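Long-range contacts in GTPase-activating protein skywalker (Drosophila melanogaster, PDB 6R82), which acts as a GTPase-activating protein for Rab35 in synaptic vesicle protein turnover, and is represented here by its TLDc domain: residues 89-100 with 127-138; 104-113 with 161-170. All blocks are in the same frame, centred on the assembly; numbering follows the deposited sequence.

Interaction 1 (89-100 with 127-138); sequences RQAYFGTGETFL and LFMAADSKMITI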
loop_
_atom_site.group_PDB
_atom_site.type_symbol
_atom_site.label_atom_id
_atom_site.label_comp_id
_atom_site.label_asym_id
_atom_site.label_seq_id
_atom_site.Cartn_x
_atom_site.Cartn_y
_atom_site.Cartn_z
ATOM N N ARG A 89 3.450 -22.168 -2.710
ATOM C CA ARG A 89 2.870 -20.835 -2.636
ATOM C C ARG A 89 3.950 -19.769 -2.802
ATOM O O ARG A 89 5.009 -19.833 -2.173
ATOM C CB ARG A 89 2.163 -20.659 -1.303
ATOM C CG ARG A 89 1.319 -19.401 -1.193
ATOM C CD ARG A 89 0.795 -19.342 0.212
ATOM N NE ARG A 89 -0.179 -18.289 0.483
ATOM C CZ ARG A 89 0.120 -17.143 1.087
ATOM N NH1 ARG A 89 1.372 -16.891 1.448
ATOM N NH2 ARG A 89 -0.833 -16.253 1.340
ATOM N N GLN A 90 3.674 -18.771 -3.640
ATOM C CA GLN A 90 4.620 -17.685 -3.840
ATOM C C GLN A 90 4.430 -16.630 -2.763
ATOM O O GLN A 90 3.318 -16.130 -2.567
ATOM C CB GLN A 90 4.435 -17.075 -5.230
ATOM C CG GLN A 90 4.874 -18.000 -6.353
ATOM C CD GLN A 90 6.345 -18.380 -6.239
ATOM O OE1 GLN A 90 6.685 -19.417 -5.656
ATOM N NE2 GLN A 90 7.225 -17.536 -6.780
ATOM N N ALA A 91 5.512 -16.289 -2.066
ATOM C CA ALA A 91 5.427 -15.263 -1.031
ATOM C C ALA A 91 5.118 -13.898 -1.640
ATOM O O ALA A 91 4.053 -13.317 -1.392
ATOM C CB ALA A 91 6.729 -15.216 -0.232
ATOM N N TYR A 92 6.017 -13.390 -2.477
ATOM C CA TYR A 92 5.930 -12.029 -2.990
ATOM C C TYR A 92 5.344 -12.015 -4.397
ATOM O O TYR A 92 5.644 -12.887 -5.218
ATOM C CB TYR A 92 7.310 -11.365 -2.991
ATOM C CG TYR A 92 7.681 -10.777 -1.648
ATOM C CD1 TYR A 92 7.235 -9.510 -1.285
ATOM C CD2 TYR A 92 8.462 -11.492 -0.729
ATOM C CE1 TYR A 92 7.553 -8.960 -0.060
ATOM C CE2 TYR A 92 8.795 -10.940 0.513
ATOM C CZ TYR A 92 8.335 -9.674 0.837
ATOM O OH TYR A 92 8.630 -9.092 2.051
ATOM N N PHE A 93 4.512 -11.011 -4.677
ATOM C CA PHE A 93 3.912 -10.861 -5.995
ATOM C C PHE A 93 3.822 -9.373 -6.329
ATOM O O PHE A 93 4.148 -8.515 -5.506
ATOM C CB PHE A 93 2.536 -11.546 -6.059
ATOM C CG PHE A 93 1.506 -10.945 -5.120
ATOM C CD1 PHE A 93 1.526 -11.230 -3.762
ATOM C CD2 PHE A 93 0.522 -10.089 -5.607
ATOM C CE1 PHE A 93 0.581 -10.691 -2.897
ATOM C CE2 PHE A 93 -0.420 -9.537 -4.757
ATOM C CZ PHE A 93 -0.394 -9.835 -3.394
ATOM N N GLY A 94 3.403 -9.066 -7.553
ATOM C CA GLY A 94 3.228 -7.689 -7.999
ATOM C C GLY A 94 4.189 -7.306 -9.115
ATOM O O GLY A 94 5.003 -8.104 -9.579
ATOM N N THR A 95 4.061 -6.057 -9.567
ATOM C CA THR A 95 4.916 -5.535 -10.628
ATOM C C THR A 95 5.660 -4.289 -10.163
ATOM O O THR A 95 5.361 -3.698 -9.117
ATOM C CB THR A 95 4.124 -5.179 -11.895
ATOM O OG1 THR A 95 3.504 -3.897 -11.707
ATOM C CG2 THR A 95 3.078 -6.220 -12.207
ATOM N N GLY A 96 6.620 -3.877 -10.997
ATOM C CA GLY A 96 7.457 -2.718 -10.759
ATOM C C GLY A 96 6.757 -1.375 -10.809
ATOM O O GLY A 96 7.423 -0.358 -10.586
ATOM N N GLU A 97 5.449 -1.330 -11.101
ATOM C CA GLU A 97 4.685 -0.088 -10.958
ATOM C C GLU A 97 4.337 0.208 -9.506
ATOM O O GLU A 97 3.983 1.350 -9.184
ATOM C CB GLU A 97 3.401 -0.147 -11.806
ATOM C CG GLU A 97 3.641 -0.011 -13.321
ATOM C CD GLU A 97 2.351 0.301 -14.118
ATOM O OE1 GLU A 97 1.423 -0.544 -14.121
ATOM O OE2 GLU A 97 2.267 1.389 -14.746
ATOM N N THR A 98 4.428 -0.792 -8.626
ATOM C CA THR A 98 4.218 -0.583 -7.197
ATOM C C THR A 98 5.235 0.424 -6.664
ATOM O O THR A 98 6.404 0.394 -7.042
ATOM C CB THR A 98 4.369 -1.924 -6.455
ATOM O OG1 THR A 98 3.386 -2.863 -6.925
ATOM C CG2 THR A 98 4.257 -1.743 -4.951
ATOM N N PHE A 99 4.794 1.330 -5.787
ATOM C CA PHE A 99 5.735 2.268 -5.186
ATOM C C PHE A 99 5.244 2.653 -3.807
ATOM O O PHE A 99 4.047 2.574 -3.515
ATOM C CB PHE A 99 5.959 3.534 -6.049
ATOM C CG PHE A 99 4.738 4.441 -6.199
ATOM C CD1 PHE A 99 4.426 5.399 -5.236
ATOM C CD2 PHE A 99 3.940 4.364 -7.333
ATOM C CE1 PHE A 99 3.327 6.247 -5.388
ATOM C CE2 PHE A 99 2.840 5.211 -7.502
ATOM C CZ PHE A 99 2.524 6.143 -6.522
ATOM N N LEU A 100 6.185 3.065 -2.959
ATOM C CA LEU A 100 5.891 3.609 -1.640
ATOM C C LEU A 100 5.863 5.130 -1.680
ATOM O O LEU A 100 6.498 5.769 -2.518
ATOM C CB LEU A 100 6.935 3.180 -0.609
ATOM C CG LEU A 100 7.351 1.725 -0.487
ATOM C CD1 LEU A 100 8.699 1.678 0.216
ATOM C CD2 LEU A 100 6.284 0.979 0.299
ATOM N N LEU A 127 10.741 -7.376 -4.755
ATOM C CA LEU A 127 9.811 -7.969 -3.793
ATOM C C LEU A 127 8.789 -6.910 -3.399
ATOM O O LEU A 127 9.068 -6.055 -2.557
ATOM C CB LEU A 127 10.554 -8.488 -2.561
ATOM C CG LEU A 127 11.686 -9.500 -2.754
ATOM C CD1 LEU A 127 12.288 -9.903 -1.398
ATOM C CD2 LEU A 127 11.181 -10.729 -3.503
ATOM N N PHE A 128 7.589 -6.991 -3.979
ATOM C CA PHE A 128 6.630 -5.889 -3.924
ATOM C C PHE A 128 5.559 -6.076 -2.852
ATOM O O PHE A 128 5.449 -5.251 -1.942
ATOM C CB PHE A 128 6.006 -5.707 -5.317
ATOM C CG PHE A 128 7.020 -5.385 -6.374
ATOM C CD1 PHE A 128 7.807 -4.246 -6.271
ATOM C CD2 PHE A 128 7.220 -6.234 -7.449
ATOM C CE1 PHE A 128 8.776 -3.959 -7.233
ATOM C CE2 PHE A 128 8.181 -5.947 -8.415
ATOM C CZ PHE A 128 8.957 -4.802 -8.300
ATOM N N MET A 129 4.758 -7.134 -2.949
ATOM C CA MET A 129 3.609 -7.347 -2.077
ATOM C C MET A 129 3.625 -8.781 -1.560
ATOM O O MET A 129 4.005 -9.699 -2.286
ATOM C CB MET A 129 2.265 -7.103 -2.816
ATOM C CG MET A 129 2.135 -5.743 -3.546
ATOM S SD MET A 129 0.785 -5.724 -4.778
ATOM C CE MET A 129 -0.645 -5.869 -3.707
ATOM N N ALA A 130 3.181 -8.966 -0.316
ATOM C CA ALA A 130 2.984 -10.295 0.261
ATOM C C ALA A 130 1.905 -10.202 1.335
ATOM O O ALA A 130 1.774 -9.170 1.993
ATOM C CB ALA A 130 4.284 -10.861 0.846
ATOM N N ALA A 131 1.116 -11.265 1.494
ATOM C CA ALA A 131 0.005 -11.211 2.442
ATOM C C ALA A 131 -0.457 -12.616 2.798
ATOM O O ALA A 131 -0.480 -13.508 1.947
ATOM C CB ALA A 131 -1.178 -10.411 1.870
ATOM N N ASP A 132 -0.856 -12.797 4.052
ATOM C CA ASP A 132 -1.451 -14.065 4.474
ATOM C C ASP A 132 -2.424 -13.774 5.611
ATOM O O ASP A 132 -2.893 -12.642 5.763
ATOM C CB ASP A 132 -0.355 -15.088 4.838
ATOM C CG ASP A 132 0.539 -14.639 6.000
ATOM O OD1 ASP A 132 0.140 -13.766 6.808
ATOM O OD2 ASP A 132 1.657 -15.199 6.112
ATOM N N SER A 133 -2.724 -14.789 6.429
ATOM C CA SER A 133 -3.706 -14.588 7.490
ATOM C C SER A 133 -3.129 -13.863 8.698
ATOM O O SER A 133 -3.895 -13.413 9.560
ATOM C CB SER A 133 -4.297 -15.928 7.931
ATOM O OG SER A 133 -3.348 -16.674 8.684
ATOM N N LYS A 134 -1.807 -13.745 8.787
ATOM C CA LYS A 134 -1.173 -13.099 9.929
ATOM C C LYS A 134 -0.682 -11.689 9.633
ATOM O O LYS A 134 -0.533 -10.895 10.572
ATOM C CB LYS A 134 0.022 -13.933 10.423
ATOM C CG LYS A 134 -0.316 -15.378 10.847
ATOM C CD LYS A 134 -1.443 -15.424 11.845
ATOM C CE LYS A 134 -0.907 -15.379 13.274
ATOM N NZ LYS A 134 -2.012 -15.157 14.260
ATOM N N MET A 135 -0.402 -11.363 8.372
ATOM C CA MET A 135 0.219 -10.079 8.075
ATOM C C MET A 135 0.001 -9.689 6.621
ATOM O O MET A 135 -0.244 -10.525 5.746
ATOM C CB MET A 135 1.724 -10.102 8.363
ATOM C CG MET A 135 2.481 -11.100 7.512
ATOM S SD MET A 135 2.986 -10.467 5.890
ATOM C CE MET A 135 2.852 -11.944 4.868
ATOM N N ILE A 136 0.149 -8.394 6.381
ATOM C CA ILE A 136 0.228 -7.821 5.051
ATOM C C ILE A 136 1.493 -6.974 5.016
ATOM O O ILE A 136 1.783 -6.254 5.976
ATOM C CB ILE A 136 -1.039 -7.002 4.729
ATOM C CG1 ILE A 136 -1.184 -6.783 3.235
ATOM C CG2 ILE A 136 -1.085 -5.677 5.488
ATOM C CD1 ILE A 136 -2.613 -6.950 2.771
ATOM N N THR A 137 2.283 -7.107 3.950
ATOM C CA THR A 137 3.548 -6.389 3.878
ATOM C C THR A 137 3.779 -5.888 2.459
ATOM O O THR A 137 3.281 -6.467 1.489
ATOM C CB THR A 137 4.736 -7.267 4.346
ATOM O OG1 THR A 137 5.947 -6.496 4.381
ATOM C CG2 THR A 137 4.942 -8.435 3.423
ATOM N N ILE A 138 4.535 -4.793 2.347
ATOM C CA ILE A 138 4.869 -4.178 1.062
ATOM C C ILE A 138 6.329 -3.749 1.095
ATOM O O ILE A 138 6.747 -3.043 2.017
ATOM C CB ILE A 138 3.975 -2.959 0.757
ATOM C CG1 ILE A 138 2.493 -3.348 0.763
ATOM C CG2 ILE A 138 4.393 -2.301 -0.565
ATOM C CD1 ILE A 138 1.571 -2.167 0.842
HETATM O O HOH W 1 2.503 -14.481 2.307
#
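Ala131 O takes a hydrogen bond from Arg89 NH2 at 2.8 Å, lying near the guanidinium plane, and a second, weak one from a water that also accepts from Arg89 NH1. The arginine reaches it with an extended chain, CG trans to the backbone N (chi1 -170°), and Asn81 takes a further bond from NH2. Further along, Phe93 and Met129 form a single antiparallel hydrogen-bonded bridge: Phe93 N meets Met129 O at 2.8 Å, and Met129 N returns a bond to Phe93 O. Tyr92, next to the bridge, is clasped by CH-pi contacts on opposite faces of its ring, Leu127 CB lying 3.8 Å from the centroid and Ala130 CB 4.0 Å. Met129 lays CB over one face of the Phe93 ring and brings SD obliquely to it, a Met-aromatic contact. In the TLDc domain this bridge adds the irregular chain 89-94 to the outer edge of the hairpin formed by strands 129-131 and 135-138. Phe128 reaches the type I beta turn from Thr95 to Thr98: Thr95 O stands over the centre of its ring, 3.4 Å above the plane, an oxygen held by two hydrogen bonds within the turn, from Thr98 N and Thr98 OG1. Ser74 OG is also hydrogen-bonded to Thr98 OG1. An alanine in place of Phe128 would probably leave a gap under this turn and deprive Trp112 of its edge-to-face partner. Beyond the turn, Leu100 CD2 touches Ile138 CG2.

Interaction 2 (104-113 with 161-170); sequences YPERAKYPWV and KTFNNPPLCP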
loop_
_atom_site.group_PDB
_atom_site.type_symbol
_atom_site.label_atom_id
_atom_site.label_comp_id
_atom_site.label_asym_id
_atom_site.label_seq_id
_atom_site.Cartn_x
_atom_site.Cartn_y
_atom_site.Cartn_z
ATOM N N TYR A 104 3.612 12.681 5.513
ATOM C CA TYR A 104 4.050 13.321 6.749
ATOM C C TYR A 104 4.850 12.312 7.561
ATOM O O TYR A 104 4.539 11.115 7.530
ATOM C CB TYR A 104 2.868 13.846 7.580
ATOM C CG TYR A 104 1.981 14.820 6.833
ATOM C CD1 TYR A 104 0.778 14.401 6.265
ATOM C CD2 TYR A 104 2.344 16.161 6.690
ATOM C CE1 TYR A 104 -0.046 15.288 5.572
ATOM C CE2 TYR A 104 1.529 17.058 5.999
ATOM C CZ TYR A 104 0.335 16.615 5.443
ATOM O OH TYR A 104 -0.479 17.496 4.757
ATOM N N PRO A 105 5.891 12.755 8.295
ATOM C CA PRO A 105 6.371 14.141 8.367
ATOM C C PRO A 105 7.076 14.567 7.083
ATOM O O PRO A 105 6.893 15.687 6.615
ATOM C CB PRO A 105 7.344 14.110 9.548
ATOM C CG PRO A 105 7.844 12.694 9.588
ATOM C CD PRO A 105 6.690 11.845 9.144
ATOM N N GLU A 106 7.869 13.664 6.518
ATOM C CA GLU A 106 8.501 13.894 5.231
ATOM C C GLU A 106 7.503 13.658 4.099
ATOM O O GLU A 106 6.414 13.107 4.293
ATOM C CB GLU A 106 9.710 12.979 5.055
ATOM C CG GLU A 106 10.745 13.084 6.155
ATOM C CD GLU A 106 11.807 14.121 5.847
ATOM O OE1 GLU A 106 11.499 15.331 5.923
ATOM O OE2 GLU A 106 12.948 13.720 5.521
ATOM N N ARG A 107 7.894 14.066 2.895
ATOM C CA ARG A 107 7.065 13.883 1.708
ATOM C C ARG A 107 7.967 13.392 0.586
ATOM O O ARG A 107 8.815 14.145 0.099
ATOM C CB ARG A 107 6.353 15.182 1.325
ATOM C CG ARG A 107 5.347 15.017 0.222
ATOM C CD ARG A 107 4.536 16.288 -0.024
ATOM N NE ARG A 107 3.771 16.150 -1.257
ATOM C CZ ARG A 107 4.305 16.238 -2.474
ATOM N NH1 ARG A 107 3.548 16.072 -3.551
ATOM N NH2 ARG A 107 5.597 16.498 -2.620
ATOM N N ALA A 108 7.800 12.134 0.185
ATOM C CA ALA A 108 8.683 11.549 -0.813
ATOM C C ALA A 108 7.982 10.395 -1.512
ATOM O O ALA A 108 7.031 9.806 -0.989
ATOM C CB ALA A 108 9.993 11.062 -0.187
ATOM N N LYS A 109 8.486 10.067 -2.700
ATOM C CA LYS A 109 8.022 8.922 -3.469
ATOM C C LYS A 109 9.207 7.991 -3.671
ATOM O O LYS A 109 10.251 8.415 -4.173
ATOM C CB LYS A 109 7.436 9.351 -4.815
ATOM C CG LYS A 109 7.024 8.178 -5.693
ATOM C CD LYS A 109 6.742 8.595 -7.133
ATOM C CE LYS A 109 6.329 7.378 -7.960
ATOM N NZ LYS A 109 5.903 7.720 -9.336
ATOM N N TYR A 110 9.056 6.730 -3.265
ATOM C CA TYR A 110 10.111 5.744 -3.468
ATOM C C TYR A 110 9.678 4.750 -4.534
ATOM O O TYR A 110 8.959 3.782 -4.227
ATOM C CB TYR A 110 10.451 5.027 -2.160
ATOM C CG TYR A 110 10.804 6.005 -1.074
ATOM C CD1 TYR A 110 12.091 6.524 -0.976
ATOM C CD2 TYR A 110 9.842 6.448 -0.175
ATOM C CE1 TYR A 110 12.413 7.434 0.001
ATOM C CE2 TYR A 110 10.149 7.361 0.803
ATOM C CZ TYR A 110 11.440 7.851 0.891
ATOM O OH TYR A 110 11.754 8.765 1.870
ATOM N N PRO A 111 10.080 4.944 -5.789
ATOM C CA PRO A 111 9.771 3.964 -6.835
ATOM C C PRO A 111 10.648 2.726 -6.720
ATOM O O PRO A 111 11.577 2.645 -5.914
ATOM C CB PRO A 111 10.063 4.730 -8.129
ATOM C CG PRO A 111 11.110 5.731 -7.725
ATOM C CD PRO A 111 10.764 6.135 -6.323
ATOM N N TRP A 112 10.317 1.736 -7.544
ATOM C CA TRP A 112 11.129 0.536 -7.648
ATOM C C TRP A 112 12.529 0.896 -8.143
ATOM O O TRP A 112 12.689 1.681 -9.082
ATOM C CB TRP A 112 10.461 -0.447 -8.610
ATOM C CG TRP A 112 11.250 -1.676 -8.901
ATOM C CD1 TRP A 112 11.951 -2.433 -8.006
ATOM C CD2 TRP A 112 11.404 -2.317 -10.181
ATOM N NE1 TRP A 112 12.533 -3.503 -8.648
ATOM C CE2 TRP A 112 12.216 -3.454 -9.981
ATOM C CE3 TRP A 112 10.933 -2.042 -11.471
ATOM C CZ2 TRP A 112 12.570 -4.315 -11.023
ATOM C CZ3 TRP A 112 11.285 -2.897 -12.509
ATOM C CH2 TRP A 112 12.097 -4.020 -12.278
ATOM N N VAL A 113 13.551 0.308 -7.514
ATOM C CA VAL A 113 14.928 0.624 -7.882
ATOM C C VAL A 113 15.300 0.136 -9.275
ATOM O O VAL A 113 16.316 0.580 -9.826
ATOM C CB VAL A 113 15.909 0.053 -6.836
ATOM C CG1 VAL A 113 15.678 0.714 -5.483
ATOM C CG2 VAL A 113 15.766 -1.458 -6.730
ATOM N N LYS A 161 15.285 -3.317 0.238
ATOM C CA LYS A 161 16.091 -3.191 -0.973
ATOM C C LYS A 161 15.273 -3.036 -2.248
ATOM O O LYS A 161 15.822 -2.605 -3.271
ATOM C CB LYS A 161 17.007 -4.400 -1.131
ATOM C CG LYS A 161 18.329 -4.230 -0.422
ATOM C CD LYS A 161 19.210 -5.453 -0.545
ATOM C CE LYS A 161 19.589 -5.755 -1.987
ATOM N NZ LYS A 161 18.562 -6.541 -2.732
ATOM N N THR A 162 13.996 -3.410 -2.241
ATOM C CA THR A 162 13.198 -3.201 -3.442
ATOM C C THR A 162 12.970 -1.712 -3.697
ATOM O O THR A 162 12.983 -1.272 -4.850
ATOM C CB THR A 162 11.880 -3.977 -3.325
ATOM O OG1 THR A 162 12.161 -5.386 -3.354
ATOM C CG2 THR A 162 10.944 -3.645 -4.491
ATOM N N PHE A 163 12.836 -0.911 -2.638
ATOM C CA PHE A 163 12.546 0.505 -2.775
ATOM C C PHE A 163 13.614 1.434 -2.206
ATOM O O PHE A 163 13.503 2.650 -2.398
ATOM C CB PHE A 163 11.198 0.821 -2.115
ATOM C CG PHE A 163 10.042 0.166 -2.803
ATOM C CD1 PHE A 163 9.740 0.485 -4.122
ATOM C CD2 PHE A 163 9.285 -0.802 -2.155
ATOM C CE1 PHE A 163 8.684 -0.131 -4.781
ATOM C CE2 PHE A 163 8.220 -1.419 -2.801
ATOM C CZ PHE A 163 7.918 -1.087 -4.115
ATOM N N ASN A 164 14.632 0.906 -1.519
ATOM C CA ASN A 164 15.738 1.693 -0.957
ATOM C C ASN A 164 15.240 2.905 -0.177
ATOM O O ASN A 164 15.745 4.020 -0.321
ATOM C CB ASN A 164 16.721 2.125 -2.042
ATOM C CG ASN A 164 18.103 2.426 -1.481
ATOM O OD1 ASN A 164 18.349 3.514 -0.952
ATOM N ND2 ASN A 164 19.006 1.455 -1.578
ATOM N N ASN A 165 14.249 2.678 0.653
ATOM C CA ASN A 165 13.587 3.715 1.419
ATOM C C ASN A 165 14.164 3.805 2.821
ATOM O O ASN A 165 14.802 2.865 3.303
ATOM C CB ASN A 165 12.092 3.410 1.518
ATOM C CG ASN A 165 11.829 2.049 2.120
ATOM O OD1 ASN A 165 12.185 1.030 1.530
ATOM N ND2 ASN A 165 11.217 2.019 3.302
ATOM N N PRO A 166 13.959 4.925 3.506
ATOM C CA PRO A 166 14.151 4.950 4.951
ATOM C C PRO A 166 12.868 4.537 5.647
ATOM O O PRO A 166 11.801 4.510 5.015
ATOM C CB PRO A 166 14.479 6.423 5.227
ATOM C CG PRO A 166 13.636 7.144 4.225
ATOM C CD PRO A 166 13.652 6.267 2.979
ATOM N N PRO A 167 12.925 4.200 6.933
ATOM C CA PRO A 167 11.683 4.049 7.698
ATOM C C PRO A 167 10.760 5.237 7.467
ATOM O O PRO A 167 11.164 6.393 7.584
ATOM C CB PRO A 167 12.177 3.971 9.146
ATOM C CG PRO A 167 13.516 3.300 9.019
ATOM C CD PRO A 167 14.111 3.813 7.719
ATOM N N LEU A 168 9.516 4.945 7.091
ATOM C CA LEU A 168 8.578 5.989 6.687
ATOM C C LEU A 168 8.003 6.761 7.868
ATOM O O LEU A 168 7.250 7.722 7.660
ATOM C CB LEU A 168 7.459 5.381 5.835
ATOM C CG LEU A 168 7.948 4.357 4.803
ATOM C CD1 LEU A 168 6.798 3.523 4.272
ATOM C CD2 LEU A 168 8.667 5.050 3.662
ATOM N N CYS A 169 8.329 6.367 9.089
ATOM C CA CYS A 169 8.207 7.216 10.264
ATOM C C CYS A 169 9.479 7.035 11.084
ATOM O O CYS A 169 10.154 6.009 10.961
ATOM C CB CYS A 169 6.957 6.890 11.095
ATOM S SG CYS A 169 6.734 5.160 11.533
ATOM N N PRO A 170 9.845 8.035 11.902
ATOM C CA PRO A 170 11.160 7.969 12.584
ATOM C C PRO A 170 11.339 6.730 13.454
ATOM O O PRO A 170 12.327 5.999 13.285
ATOM C CB PRO A 170 11.178 9.270 13.400
ATOM C CG PRO A 170 10.261 10.201 12.633
ATOM C CD PRO A 170 9.149 9.306 12.177
#
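The Tyr110 ring lies across the loop 161-170, with Asn165 and Pro166 each crossing it at about a right angle. Asn165 sets CB over one face, 4.0 Å from the centroid and 15° off the normal, a CH-pi contact, while its amide plane is turned 62° from the ring. Pro166 meets the phenol end obliquely, CD coming within 3.3 Å of Tyr110 OH, and Leu168 slides past in the opposite direction until its CD2 touches Tyr110 CE2. With CG on the side of the backbone N and trans to the carbonyl carbon (chi1 -55°), Tyr110 leans toward all three. Phe163 turns its ring rim to segment 104-113: Pro111 O and Trp112 N lie at its edge, and CD1 is 3.4 Å from Pro111 O. Thr162 CG2 covers one face of the same ring. Trp112 in turn presents CD1 to Thr162 O, which stands at the indole edge, while its NE1 bonds to Ser125 O. Thr162 O accepts the hydrogen bond joining the segments, from Val113 N at 3.1 Å, with both methyls of Val113 packed close to it. The contact thus lays the long connection before strand 173-185 over the edge strand 108-110 of the TLDc sheet. Beside this lone direct hydrogen bond, aliphatic and aromatic surfaces make up most of the contact, so its specificity probably rests more on shape and ring orientation than on polar pairing.

Overall arrangement
Interactions 1 and 2 have centres about 16 Å apart and alternate along the chain, in the order 89-100, 104-113, 127-138, 161-170. Strand 99-104 leads from the first segment of interaction 1 into that of interaction 2 and pairs antiparallel with strand 108-110, where Leu100 O and Tyr110 N are probably hydrogen-bonded. The second segments meet as well: Leu127 N and Thr162 OG1 lie 2.8 Å apart, a probable hydrogen bond. Between them Phe163 packs on Leu100. Strands from both contacts belong to the antiparallel sheet of the TLDc domain, so the two contacts form one continuous region that ties its connecting loops to that sheet.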